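Long-range contacts in putative ring-cleaving dioxygenase mhqO (Bacillus subtilis subsp. subtilis, PDB 3OAJ), which probably cleaves the rings of aromatic compounds as an iron-dependent extradiol-type dioxygenase and may contribute to their degradation: residues G8-T13 with A220-D225; Q37-D42 with E285-P290; Y85-G90 with V149-F154; H239-T244 with R258-I263. All blocks are in the same frame, centred on the assembly; numbering follows the deposited sequence.

In the fold
The chain is built around two eight-stranded mixed sheets with the same strand order, and each combines strands of both glyoxalase/VOC family regions. Interaction 1 joins strands 9-16 and 215-223 in the middle of the metal-binding sheet, so His11 of the first region meets His218 and Glu266 of the second at one metal site. Interaction 2, about 20 Å away between centres, lies at one outermost strand of that sheet, 33-39. Interaction 4 concerns loops beside the sheet's other end, about 28 Å from interaction 2 between centres. Interaction 3 is the central seam of the second sheet and touches interaction 1 through Phe154, which packs on Ile9 and Ile12. Along the chain, interactions 1 and 2 cross; interaction 3 is nested within both, interaction 4 within interaction 2, opening after interaction 1 closes.

Interaction 1: residues G8-T13 with A220-D225; sequences GIHHIT and AWRAND. With ZN (zinc ion), chain C; SO4 (sulfate ion), chain D.
Ala220 and His11 meet where two antiparallel strands pair next to the metal. The Ala220 CB lies over one face of the His11 imidazole in a CH-pi contact, 3.5 Å from the ring centroid and offset toward the CE1 rim. His11 CG stands between its backbone N and carbonyl carbon (chi1 63°), which turns NE2 to the zinc ion at 2.1 Å. At the ring's other nitrogen, His11 ND1 donates a straight bond of 2.8 Å to His10 ND1, in the plane of the His11 ring but tilted from that of His10. This second-shell bond fixes the rotation of the metal ligand. His10 and His11 both face Ala220, a classic beta bulge: His10 N donates to Ala220 O at 2.7 Å, from above the carbonyl plane. The bulge brings both imidazoles to the Ala220 side, whereas Ile9 CG1 packs on Trp221 CZ3 at 3.8 Å. Arg222 lays CG against His10 CB and bends at chi3; a water links its NH1 to Ile9 O, and its NH2 has a salt bridge to Asp270. His218 and Glu266 complete the protein ligands of the zinc, which probably occupies the iron site. The contact lies between strand 61-66, flanking His11, and strand 264-269, whose Ala268 touches both histidines.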
loop_
_atom_site.group_PDB
_atom_site.type_symbol
_atom_site.label_atom_id
_atom_site.label_comp_id
_atom_site.label_asym_id
_atom_site.label_seq_id
_atom_site.Cartn_x
_atom_site.Cartn_y
_atom_site.Cartn_z
ATOM N N GLY A 8 -3.250 -11.960 1.365
ATOM C CA GLY A 8 -2.273 -10.931 1.741
ATOM C C GLY A 8 -2.771 -9.535 1.438
ATOM O O GLY A 8 -3.962 -9.335 1.156
ATOM N N ILE A 9 -1.854 -8.576 1.464
ATOM C CA ILE A 9 -2.192 -7.192 1.175
ATOM C C ILE A 9 -2.659 -7.042 -0.292
ATOM O O ILE A 9 -2.060 -7.620 -1.226
ATOM C CB ILE A 9 -0.973 -6.290 1.422
ATOM C CG1 ILE A 9 -0.545 -6.326 2.904
ATOM C CG2 ILE A 9 -1.229 -4.849 0.929
ATOM C CD1 ILE A 9 0.864 -5.756 3.156
ATOM N N HIS A 10 -3.748 -6.288 -0.465
ATOM C CA HIS A 10 -4.227 -5.845 -1.763
ATOM C C HIS A 10 -3.546 -4.523 -2.116
ATOM O O HIS A 10 -2.869 -4.423 -3.126
ATOM C CB HIS A 10 -5.770 -5.715 -1.749
ATOM C CG HIS A 10 -6.375 -5.394 -3.076
ATOM N ND1 HIS A 10 -6.338 -4.128 -3.624
ATOM C CD2 HIS A 10 -7.059 -6.166 -3.956
ATOM C CE1 HIS A 10 -6.947 -4.142 -4.797
ATOM N NE2 HIS A 10 -7.420 -5.355 -5.009
ATOM N N HIS A 11 -3.741 -3.510 -1.276
ATOM C CA HIS A 11 -3.073 -2.220 -1.469
ATOM C C HIS A 11 -2.956 -1.533 -0.117
ATOM O O HIS A 11 -3.560 -1.968 0.861
ATOM C CB HIS A 11 -3.838 -1.311 -2.455
ATOM C CG HIS A 11 -5.210 -0.918 -2.002
ATOM N ND1 HIS A 11 -6.330 -1.680 -2.270
ATOM C CD2 HIS A 11 -5.651 0.180 -1.336
ATOM C CE1 HIS A 11 -7.400 -1.067 -1.792
ATOM N NE2 HIS A 11 -7.018 0.058 -1.212
ATOM N N ILE A 12 -2.137 -0.488 -0.074
ATOM C CA ILE A 12 -2.032 0.395 1.064
ATOM C C ILE A 12 -2.257 1.808 0.544
ATOM O O ILE A 12 -1.824 2.175 -0.542
ATOM C CB ILE A 12 -0.612 0.254 1.698
ATOM C CG1 ILE A 12 -0.487 -1.098 2.409
ATOM C CG2 ILE A 12 -0.299 1.387 2.663
ATOM C CD1 ILE A 12 0.945 -1.522 2.714
ATOM N N THR A 13 -2.914 2.624 1.361
ATOM C CA THR A 13 -3.298 3.963 0.954
ATOM C C THR A 13 -2.791 4.980 1.965
ATOM O O THR A 13 -2.967 4.821 3.177
ATOM C CB THR A 13 -4.823 4.064 0.778
ATOM O OG1 THR A 13 -5.195 3.206 -0.297
ATOM C CG2 THR A 13 -5.297 5.526 0.518
ATOM N N ALA A 220 -5.384 -2.514 2.964
ATOM C CA ALA A 220 -6.398 -3.386 2.381
ATOM C C ALA A 220 -5.854 -4.794 2.172
ATOM O O ALA A 220 -4.728 -4.995 1.683
ATOM C CB ALA A 220 -6.888 -2.820 1.061
ATOM N N TRP A 221 -6.678 -5.754 2.571
ATOM C CA TRP A 221 -6.415 -7.175 2.395
ATOM C C TRP A 221 -7.232 -7.719 1.234
ATOM O O TRP A 221 -8.316 -7.233 0.948
ATOM C CB TRP A 221 -6.780 -7.904 3.693
ATOM C CG TRP A 221 -6.100 -7.270 4.873
ATOM C CD1 TRP A 221 -6.629 -6.338 5.712
ATOM C CD2 TRP A 221 -4.753 -7.489 5.318
ATOM N NE1 TRP A 221 -5.702 -5.958 6.641
ATOM C CE2 TRP A 221 -4.547 -6.660 6.432
ATOM C CE3 TRP A 221 -3.707 -8.318 4.884
ATOM C CZ2 TRP A 221 -3.339 -6.619 7.122
ATOM C CZ3 TRP A 221 -2.500 -8.274 5.574
ATOM C CH2 TRP A 221 -2.344 -7.451 6.697
ATOM N N ARG A 222 -6.692 -8.722 0.566
ATOM C CA ARG A 222 -7.313 -9.309 -0.627
ATOM C C ARG A 222 -8.488 -10.226 -0.348
ATOM O O ARG A 222 -8.478 -11.011 0.595
ATOM C CB ARG A 222 -6.270 -10.104 -1.415
ATOM C CG ARG A 222 -5.184 -9.218 -2.006
ATOM C CD ARG A 222 -4.003 -9.998 -2.515
ATOM N NE ARG A 222 -4.377 -10.867 -3.613
ATOM C CZ ARG A 222 -3.568 -11.750 -4.172
ATOM N NH1 ARG A 222 -2.316 -11.879 -3.748
ATOM N NH2 ARG A 222 -4.012 -12.493 -5.167
ATOM N N ALA A 223 -9.501 -10.119 -1.204
ATOM C CA ALA A 223 -10.524 -11.151 -1.344
ATOM C C ALA A 223 -10.453 -11.614 -2.788
ATOM O O ALA A 223 -10.161 -10.808 -3.672
ATOM C CB ALA A 223 -11.925 -10.609 -0.996
ATOM N N ASN A 224 -10.740 -12.888 -3.027
ATOM C CA ASN A 224 -10.629 -13.465 -4.369
ATOM C C ASN A 224 -11.585 -12.854 -5.396
ATOM O O ASN A 224 -11.230 -12.696 -6.559
ATOM C CB ASN A 224 -10.876 -14.984 -4.341
ATOM C CG ASN A 224 -9.885 -15.744 -3.464
ATOM O OD1 ASN A 224 -10.274 -16.648 -2.708
ATOM N ND2 ASN A 224 -8.616 -15.405 -3.570
ATOM N N ASP A 225 -12.794 -12.521 -4.949
ATOM C CA ASP A 225 -13.863 -12.057 -5.822
ATOM C C ASP A 225 -14.979 -11.450 -4.973
ATOM O O ASP A 225 -14.864 -11.391 -3.745
ATOM C CB ASP A 225 -14.372 -13.195 -6.738
ATOM C CG ASP A 225 -14.823 -14.438 -5.979
ATOM O OD1 ASP A 225 -15.169 -14.366 -4.781
ATOM O OD2 ASP A 225 -14.883 -15.512 -6.628
HETATM ZN ZN ZN C . -8.290 1.108 0.085
HETATM S S SO4 D . -9.254 3.015 -1.187
HETATM O O1 SO4 D . -10.000 3.551 -0.050
HETATM O O2 SO4 D . -9.484 3.756 -2.411
HETATM O O3 SO4 D . -7.818 2.961 -0.913
HETATM O O4 SO4 D . -9.767 1.663 -1.430
HETATM O O HOH W 1 -1.061 -10.303 -1.532
#

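Interaction 2: residues Q37-D42 with E285-P290; sequences QTVNFD and EKLMLP
Pro290 sets its CG over one face of the Phe41 ring, 3.8 Å from the centroid and displaced toward the rim, while CB touches CE2. The neighbouring ring atom, CD, fits against Val39 CG2 and Thr38 OG1, so the proline is a bump seated in a hollow lined by three successive kinds of surface: aromatic, aliphatic and hydroxyl. Next to it Leu289 CD2 pushes up to the fork of Val39, 3.8 Å from CG2 and as near to CG1. Leu287, with CG anti to its backbone N (chi1 -179°), sends CD1 over the Thr38 backbone. At the start of the contact Gln37 stretches alongside the chain of Glu285-Leu287, its CG 3.2 Å from Lys286 O, and its NE2 bonds to Gly284 O. The two backbones run nearly in the same direction, 11° apart, and Met288 N donates to Gln37 O at 2.9 Å, in the carbonyl plane. Helix 297-303 covers the aliphatic side through Ile300, which touches Val39 and Leu289. Thr38 OG1 donates to Met288 O over only 2.6 Å, and a water bridges Gln37 N and Lys286 O. The 285-290 loop thus lies along an outermost strand of the sheet with few direct bonds: its grip is mainly apolar toward Pro290, polar and hydrated toward Glu285.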
loop_
_atom_site.group_PDB
_atom_site.type_symbol
_atom_site.label_atom_id
_atom_site.label_comp_id
_atom_site.label_asym_id
_atom_site.label_seq_id
_atom_site.Cartn_x
_atom_site.Cartn_y
_atom_site.Cartn_z
ATOM N N GLN A 37 -4.544 7.154 -12.650
ATOM C CA GLN A 37 -4.766 8.461 -12.072
ATOM C C GLN A 37 -6.246 8.724 -12.118
ATOM O O GLN A 37 -6.891 8.675 -13.179
ATOM C CB GLN A 37 -3.971 9.587 -12.740
ATOM C CG GLN A 37 -4.092 9.675 -14.210
ATOM C CD GLN A 37 -3.466 10.943 -14.735
ATOM O OE1 GLN A 37 -3.943 12.061 -14.458
ATOM N NE2 GLN A 37 -2.377 10.787 -15.480
ATOM N N THR A 38 -6.782 8.968 -10.935
ATOM C CA THR A 38 -8.194 9.268 -10.805
ATOM C C THR A 38 -8.343 10.304 -9.713
ATOM O O THR A 38 -7.371 10.995 -9.391
ATOM C CB THR A 38 -9.033 7.957 -10.605
ATOM O OG1 THR A 38 -10.434 8.261 -10.639
ATOM C CG2 THR A 38 -8.675 7.216 -9.306
ATOM N N VAL A 39 -9.547 10.441 -9.178
ATOM C CA VAL A 39 -9.795 11.362 -8.079
ATOM C C VAL A 39 -10.337 10.601 -6.870
ATOM O O VAL A 39 -10.807 9.467 -7.002
ATOM C CB VAL A 39 -10.763 12.508 -8.485
ATOM C CG1 VAL A 39 -10.156 13.375 -9.591
ATOM C CG2 VAL A 39 -12.132 11.970 -8.910
ATOM N N ASN A 40 -10.261 11.228 -5.697
ATOM C CA ASN A 40 -10.864 10.676 -4.487
ATOM C C ASN A 40 -12.379 10.628 -4.658
ATOM O O ASN A 40 -13.002 11.625 -5.021
ATOM C CB ASN A 40 -10.487 11.550 -3.282
ATOM C CG ASN A 40 -10.906 10.944 -1.944
ATOM O OD1 ASN A 40 -11.774 10.067 -1.877
ATOM N ND2 ASN A 40 -10.285 11.419 -0.868
ATOM N N PHE A 41 -12.968 9.462 -4.407
ATOM C CA PHE A 41 -14.416 9.315 -4.482
ATOM C C PHE A 41 -15.153 10.304 -3.598
ATOM O O PHE A 41 -16.215 10.792 -3.977
ATOM C CB PHE A 41 -14.837 7.901 -4.101
ATOM C CG PHE A 41 -14.958 6.986 -5.265
ATOM C CD1 PHE A 41 -13.849 6.300 -5.741
ATOM C CD2 PHE A 41 -16.182 6.815 -5.900
ATOM C CE1 PHE A 41 -13.958 5.442 -6.824
ATOM C CE2 PHE A 41 -16.299 5.964 -6.987
ATOM C CZ PHE A 41 -15.180 5.279 -7.455
ATOM N N ASP A 42 -14.587 10.577 -2.424
ATOM C CA ASP A 42 -15.173 11.508 -1.454
ATOM C C ASP A 42 -14.914 12.970 -1.808
ATOM O O ASP A 42 -15.796 13.819 -1.650
ATOM C CB ASP A 42 -14.646 11.216 -0.044
ATOM C CG ASP A 42 -15.068 9.848 0.467
ATOM O OD1 ASP A 42 -14.360 9.304 1.342
ATOM O OD2 ASP A 42 -16.102 9.316 -0.002
ATOM N N GLU A 285 -2.370 6.733 -17.959
ATOM C CA GLU A 285 -2.021 7.858 -18.844
ATOM C C GLU A 285 -3.041 8.989 -18.859
ATOM O O GLU A 285 -2.682 10.147 -19.089
ATOM C CB GLU A 285 -1.750 7.366 -20.269
ATOM C CG GLU A 285 -0.386 6.704 -20.405
ATOM C CD GLU A 285 -0.179 6.010 -21.737
ATOM O OE1 GLU A 285 -0.969 6.243 -22.680
ATOM O OE2 GLU A 285 0.789 5.228 -21.834
ATOM N N LYS A 286 -4.300 8.652 -18.608
ATOM C CA LYS A 286 -5.380 9.634 -18.651
ATOM C C LYS A 286 -6.071 9.761 -17.304
ATOM O O LYS A 286 -6.133 8.797 -16.532
ATOM C CB LYS A 286 -6.413 9.247 -19.706
ATOM C CG LYS A 286 -5.917 9.336 -21.138
ATOM C CD LYS A 286 -7.026 8.960 -22.100
ATOM C CE LYS A 286 -7.393 7.498 -21.933
ATOM N NZ LYS A 286 -8.796 7.195 -22.318
ATOM N N LEU A 287 -6.607 10.946 -17.021
ATOM C CA LEU A 287 -7.412 11.127 -15.819
ATOM C C LEU A 287 -8.754 10.409 -15.973
ATOM O O LEU A 287 -9.616 10.817 -16.765
ATOM C CB LEU A 287 -7.634 12.612 -15.502
ATOM C CG LEU A 287 -8.452 12.871 -14.226
ATOM C CD1 LEU A 287 -7.668 12.570 -12.935
ATOM C CD2 LEU A 287 -9.043 14.279 -14.208
ATOM N N MET A 288 -8.915 9.327 -15.219
ATOM C CA MET A 288 -10.163 8.578 -15.219
ATOM C C MET A 288 -11.049 9.081 -14.093
ATOM O O MET A 288 -10.559 9.389 -13.004
ATOM C CB MET A 288 -9.889 7.080 -15.067
ATOM C CG MET A 288 -8.853 6.535 -16.050
ATOM S SD MET A 288 -9.151 7.007 -17.779
ATOM C CE MET A 288 -10.656 6.091 -18.067
ATOM N N LEU A 289 -12.350 9.179 -14.351
ATOM C CA LEU A 289 -13.279 9.695 -13.333
ATOM C C LEU A 289 -14.378 8.717 -12.974
ATOM O O LEU A 289 -14.890 8.042 -13.867
ATOM C CB LEU A 289 -13.926 10.993 -13.818
ATOM C CG LEU A 289 -13.026 12.218 -13.973
ATOM C CD1 LEU A 289 -13.816 13.394 -14.526
ATOM C CD2 LEU A 289 -12.338 12.614 -12.663
ATOM N N PRO A 290 -14.742 8.637 -11.670
ATOM C CA PRO A 290 -15.991 7.962 -11.324
ATOM C C PRO A 290 -17.086 8.602 -12.189
ATOM O O PRO A 290 -17.138 9.831 -12.302
ATOM C CB PRO A 290 -16.159 8.275 -9.836
ATOM C CG PRO A 290 -14.758 8.496 -9.318
ATOM C CD PRO A 290 -14.027 9.133 -10.476
HETATM O O HOH W 2 -5.132 6.522 -15.469
#

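Interaction 3: residues Y85-G90 with V149-F154; sequences YVVPKG and VAIKGF
Val149 meets Val87 and Pro88 through its carbonyl: the O is 3.9 Å from Val87 CB, and it also accepts a bond from Trp95 NE1. Ala150 O comes closer still, 3.3 Å from Pro88 CD. Ile151 then divides its branches: with chi1 at -67° CG1 lies beside the backbone N and packs on Val87 CG1, which puts CG2 anti to that N and against Tyr85 CD1 at 3.7 Å. Lys152 N donates to Val86 O over 2.8 Å; its side chain runs past Val87 and Pro88, where the chi3 bend carries NZ to the carbonyls of Arg132, Glu134 and Gly135. Gly153 O accepts from Val86 N at 3.0 Å and lies at the edge of the Tyr85 ring. Phe154 runs alongside Tyr85 in the same direction, the rings oblique at 38° and CE1 to CE1 3.5 Å. This antiparallel seam joins strands 79-87 and 153-160 in the second sheet, with strand 126-131 on the far flank of 79-87, and helix 92-101 lays Trp95 against Val87 and Ile151.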
loop_
_atom_site.group_PDB
_atom_site.type_symbol
_atom_site.label_atom_id
_atom_site.label_comp_id
_atom_site.label_asym_id
_atom_site.label_seq_id
_atom_site.Cartn_x
_atom_site.Cartn_y
_atom_site.Cartn_z
ATOM N N TYR A 85 8.774 -3.246 0.880
ATOM C CA TYR A 85 8.859 -3.564 -0.543
ATOM C C TYR A 85 9.881 -4.670 -0.767
ATOM O O TYR A 85 10.997 -4.612 -0.241
ATOM C CB TYR A 85 9.255 -2.315 -1.345
ATOM C CG TYR A 85 8.168 -1.275 -1.368
ATOM C CD1 TYR A 85 7.041 -1.435 -2.183
ATOM C CD2 TYR A 85 8.220 -0.159 -0.531
ATOM C CE1 TYR A 85 6.016 -0.481 -2.186
ATOM C CE2 TYR A 85 7.207 0.797 -0.536
ATOM C CZ TYR A 85 6.107 0.625 -1.376
ATOM O OH TYR A 85 5.095 1.550 -1.351
ATOM N N VAL A 86 9.494 -5.687 -1.527
ATOM C CA VAL A 86 10.364 -6.827 -1.799
ATOM C C VAL A 86 11.040 -6.708 -3.162
ATOM O O VAL A 86 10.417 -6.315 -4.161
ATOM C CB VAL A 86 9.600 -8.167 -1.576
ATOM C CG1 VAL A 86 8.486 -8.343 -2.601
ATOM C CG2 VAL A 86 10.549 -9.376 -1.581
ATOM N N VAL A 87 12.334 -7.021 -3.166
ATOM C CA VAL A 87 13.141 -7.011 -4.383
ATOM C C VAL A 87 13.800 -8.385 -4.587
ATOM O O VAL A 87 13.828 -9.196 -3.649
ATOM C CB VAL A 87 14.219 -5.872 -4.359
ATOM C CG1 VAL A 87 13.552 -4.487 -4.237
ATOM C CG2 VAL A 87 15.225 -6.101 -3.218
ATOM N N PRO A 88 14.309 -8.657 -5.800
ATOM C CA PRO A 88 14.958 -9.951 -6.014
ATOM C C PRO A 88 16.192 -10.202 -5.142
ATOM O O PRO A 88 16.846 -9.257 -4.693
ATOM C CB PRO A 88 15.370 -9.885 -7.479
ATOM C CG PRO A 88 14.384 -8.940 -8.102
ATOM C CD PRO A 88 14.236 -7.879 -7.051
ATOM N N LYS A 89 16.517 -11.481 -4.927
ATOM C CA LYS A 89 17.735 -11.819 -4.188
ATOM C C LYS A 89 18.930 -11.210 -4.911
ATOM O O LYS A 89 19.046 -11.307 -6.136
ATOM C CB LYS A 89 17.900 -13.337 -4.009
ATOM C CG LYS A 89 17.054 -13.983 -2.872
ATOM C CD LYS A 89 17.265 -13.381 -1.442
ATOM C CE LYS A 89 18.708 -13.484 -0.914
ATOM N NZ LYS A 89 18.909 -12.661 0.338
ATOM N N GLY A 90 19.795 -10.556 -4.141
ATOM C CA GLY A 90 20.987 -9.904 -4.662
ATOM C C GLY A 90 20.827 -8.461 -5.076
ATOM O O GLY A 90 21.804 -7.815 -5.425
ATOM N N VAL A 149 16.254 -6.304 -10.738
ATOM C CA VAL A 149 16.318 -5.517 -9.495
ATOM C C VAL A 149 14.994 -4.862 -9.077
ATOM O O VAL A 149 14.883 -4.387 -7.952
ATOM C CB VAL A 149 17.430 -4.402 -9.545
ATOM C CG1 VAL A 149 18.817 -5.007 -9.678
ATOM C CG2 VAL A 149 17.179 -3.390 -10.662
ATOM N N ALA A 150 13.991 -4.844 -9.958
ATOM C CA ALA A 150 12.774 -4.059 -9.709
ATOM C C ALA A 150 12.009 -4.557 -8.496
ATOM O O ALA A 150 12.010 -5.763 -8.182
ATOM C CB ALA A 150 11.887 -4.079 -10.932
ATOM N N ILE A 151 11.357 -3.619 -7.809
ATOM C CA ILE A 151 10.456 -3.945 -6.707
ATOM C C ILE A 151 9.314 -4.812 -7.225
ATOM O O ILE A 151 8.582 -4.426 -8.138
ATOM C CB ILE A 151 9.935 -2.653 -6.027
ATOM C CG1 ILE A 151 11.110 -1.958 -5.332
ATOM C CG2 ILE A 151 8.785 -2.958 -5.066
ATOM C CD1 ILE A 151 10.816 -0.524 -4.929
ATOM N N LYS A 152 9.177 -5.996 -6.635
ATOM C CA LYS A 152 8.180 -6.981 -7.072
ATOM C C LYS A 152 6.783 -6.746 -6.483
ATOM O O LYS A 152 5.788 -7.292 -6.953
ATOM C CB LYS A 152 8.671 -8.385 -6.728
ATOM C CG LYS A 152 10.039 -8.672 -7.349
ATOM C CD LYS A 152 10.405 -10.150 -7.344
ATOM C CE LYS A 152 10.780 -10.631 -5.949
ATOM N NZ LYS A 152 11.084 -12.094 -5.951
ATOM N N GLY A 153 6.712 -5.927 -5.449
ATOM C CA GLY A 153 5.442 -5.630 -4.774
ATOM C C GLY A 153 5.760 -5.373 -3.315
ATOM O O GLY A 153 6.919 -5.132 -2.967
ATOM N N PHE A 154 4.743 -5.410 -2.452
ATOM C CA PHE A 154 4.998 -5.339 -1.018
ATOM C C PHE A 154 5.598 -6.638 -0.537
ATOM O O PHE A 154 5.170 -7.708 -0.955
ATOM C CB PHE A 154 3.709 -5.110 -0.219
ATOM C CG PHE A 154 3.000 -3.840 -0.561
ATOM C CD1 PHE A 154 3.660 -2.620 -0.478
ATOM C CD2 PHE A 154 1.678 -3.869 -0.995
ATOM C CE1 PHE A 154 2.998 -1.445 -0.799
ATOM C CE2 PHE A 154 1.011 -2.703 -1.327
ATOM C CZ PHE A 154 1.667 -1.484 -1.221
#

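Interaction 4: residues H239-T244 with R258-I263; sequences HGYGVT and REHGEI
Between Tyr241-Gly242 and Arg258-Glu259 the backbones stay about 7 Å apart at CA and are bridged by water: one links Gly242 N to Arg258 O, another Gly242 O to Arg258 N. Tyr241 spans the gap with its ring in an offset stack on His260, centroids 4.2 Å apart and planes at 12°. Tyr241 CE2 sits over the middle of the imidazole, while Gly240 O approaches that ring's edge, 3.2 Å from His260 CE1. His260 belongs to the type I beta turn Glu259-Glu262, which connects the antiparallel strands 253-258 and 264-269 as a beta hairpin of the glyoxalase-type fold. Within the turn, Glu259, bent at chi2 (81°), folds back so that OE1 accepts from Ile263 N at 2.9 Å by its anti lone pair. Its OE2 takes Gly261 N from above the carboxylate plane and also bonds to Thr167. A water joins Glu259 OE2, His260 N and Tyr241 OH, and another connects His260 NE2 with His239 O. Leu170 of helix 164-174 touches both Tyr241 and Glu259.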
loop_
_atom_site.group_PDB
_atom_site.type_symbol
_atom_site.label_atom_id
_atom_site.label_comp_id
_atom_site.label_asym_id
_atom_site.label_seq_id
_atom_site.Cartn_x
_atom_site.Cartn_y
_atom_site.Cartn_z
ATOM N N HIS A 239 -18.384 -11.013 14.071
ATOM C CA HIS A 239 -17.286 -11.329 14.986
ATOM C C HIS A 239 -16.652 -10.123 15.666
ATOM O O HIS A 239 -15.470 -10.128 16.016
ATOM C CB HIS A 239 -16.276 -12.232 14.307
ATOM C CG HIS A 239 -16.817 -13.598 14.060
ATOM N ND1 HIS A 239 -17.719 -13.865 13.054
ATOM C CD2 HIS A 239 -16.645 -14.760 14.734
ATOM C CE1 HIS A 239 -18.061 -15.138 13.100
ATOM N NE2 HIS A 239 -17.408 -15.708 14.098
ATOM N N GLY A 240 -17.470 -9.097 15.875
ATOM C CA GLY A 240 -17.112 -8.055 16.828
ATOM C C GLY A 240 -16.635 -6.732 16.264
ATOM O O GLY A 240 -16.119 -5.892 17.012
ATOM N N TYR A 241 -16.826 -6.531 14.961
ATOM C CA TYR A 241 -16.411 -5.288 14.304
ATOM C C TYR A 241 -17.575 -4.643 13.563
ATOM O O TYR A 241 -18.483 -5.332 13.093
ATOM C CB TYR A 241 -15.291 -5.571 13.305
ATOM C CG TYR A 241 -14.073 -6.218 13.919
ATOM C CD1 TYR A 241 -13.969 -7.610 14.009
ATOM C CD2 TYR A 241 -13.044 -5.440 14.444
ATOM C CE1 TYR A 241 -12.853 -8.217 14.574
ATOM C CE2 TYR A 241 -11.922 -6.030 15.013
ATOM C CZ TYR A 241 -11.831 -7.411 15.076
ATOM O OH TYR A 241 -10.718 -7.954 15.652
ATOM N N GLY A 242 -17.552 -3.313 13.466
ATOM C CA GLY A 242 -18.386 -2.611 12.496
ATOM C C GLY A 242 -17.763 -2.689 11.106
ATOM O O GLY A 242 -16.562 -2.462 10.954
ATOM N N VAL A 243 -18.584 -2.961 10.090
ATOM C CA VAL A 243 -18.110 -3.061 8.697
ATOM C C VAL A 243 -19.019 -2.245 7.779
ATOM O O VAL A 243 -20.252 -2.261 7.930
ATOM C CB VAL A 243 -17.990 -4.550 8.181
ATOM C CG1 VAL A 243 -19.319 -5.245 8.144
ATOM C CG2 VAL A 243 -17.282 -4.640 6.829
ATOM N N THR A 244 -18.405 -1.533 6.837
ATOM C CA THR A 244 -19.171 -0.732 5.894
ATOM C C THR A 244 -19.916 -1.592 4.880
ATOM O O THR A 244 -19.580 -2.771 4.695
ATOM C CB THR A 244 -18.274 0.223 5.091
ATOM O OG1 THR A 244 -17.421 -0.536 4.221
ATOM C CG2 THR A 244 -17.453 1.122 5.987
ATOM N N ARG A 258 -12.650 -0.717 11.162
ATOM C CA ARG A 258 -11.581 -0.340 12.080
ATOM C C ARG A 258 -11.387 -1.440 13.091
ATOM O O ARG A 258 -12.350 -1.896 13.733
ATOM C CB ARG A 258 -11.872 0.991 12.781
ATOM C CG ARG A 258 -10.588 1.559 13.404
ATOM C CD ARG A 258 -10.670 3.018 13.663
ATOM N NE ARG A 258 -10.845 3.826 12.461
ATOM C CZ ARG A 258 -9.861 4.382 11.759
ATOM N NH1 ARG A 258 -8.579 4.194 12.094
ATOM N NH2 ARG A 258 -10.165 5.143 10.711
ATOM N N GLU A 259 -10.151 -1.923 13.215
ATOM C CA GLU A 259 -9.926 -3.029 14.137
ATOM C C GLU A 259 -9.660 -2.503 15.548
ATOM O O GLU A 259 -9.658 -1.279 15.763
ATOM C CB GLU A 259 -8.891 -4.015 13.580
ATOM C CG GLU A 259 -7.494 -3.462 13.310
ATOM C CD GLU A 259 -6.653 -3.382 14.566
ATOM O OE1 GLU A 259 -6.095 -2.301 14.817
ATOM O OE2 GLU A 259 -6.586 -4.376 15.321
ATOM N N HIS A 260 -9.508 -3.410 16.517
ATOM C CA HIS A 260 -9.510 -2.981 17.920
ATOM C C HIS A 260 -8.262 -2.202 18.327
ATOM O O HIS A 260 -8.305 -1.433 19.287
ATOM C CB HIS A 260 -9.748 -4.158 18.873
ATOM C CG HIS A 260 -10.989 -4.942 18.572
ATOM N ND1 HIS A 260 -12.188 -4.348 18.230
ATOM C CD2 HIS A 260 -11.215 -6.277 18.545
ATOM C CE1 HIS A 260 -13.102 -5.281 18.031
ATOM N NE2 HIS A 260 -12.539 -6.461 18.224
ATOM N N GLY A 261 -7.156 -2.413 17.608
ATOM C CA GLY A 261 -5.948 -1.608 17.820
ATOM C C GLY A 261 -6.007 -0.255 17.113
ATOM O O GLY A 261 -5.020 0.492 17.100
ATOM N N GLU A 262 -7.174 0.051 16.544
ATOM C CA GLU A 262 -7.485 1.335 15.888
ATOM C C GLU A 262 -6.929 1.512 14.470
ATOM O O GLU A 262 -7.084 2.583 13.877
ATOM C CB GLU A 262 -7.158 2.543 16.785
ATOM C CG GLU A 262 -8.101 2.659 17.988
ATOM C CD GLU A 262 -9.563 2.730 17.567
ATOM O OE1 GLU A 262 -9.863 3.534 16.669
ATOM O OE2 GLU A 262 -10.397 1.986 18.126
ATOM N N ILE A 263 -6.338 0.467 13.891
ATOM C CA ILE A 263 -5.921 0.527 12.501
ATOM C C ILE A 263 -7.149 0.352 11.614
ATOM O O ILE A 263 -7.992 -0.508 11.884
ATOM C CB ILE A 263 -4.879 -0.562 12.185
ATOM C CG1 ILE A 263 -3.717 -0.513 13.184
ATOM C CG2 ILE A 263 -4.314 -0.369 10.788
ATOM C CD1 ILE A 263 -2.802 -1.743 13.114
HETATM O O HOH W 3 -13.721 -8.915 17.913
HETATM O O HOH W 4 -8.538 -6.039 16.520
HETATM O O HOH W 5 -15.389 -0.007 11.666
HETATM O O HOH W 6 -15.150 -1.780 14.202
#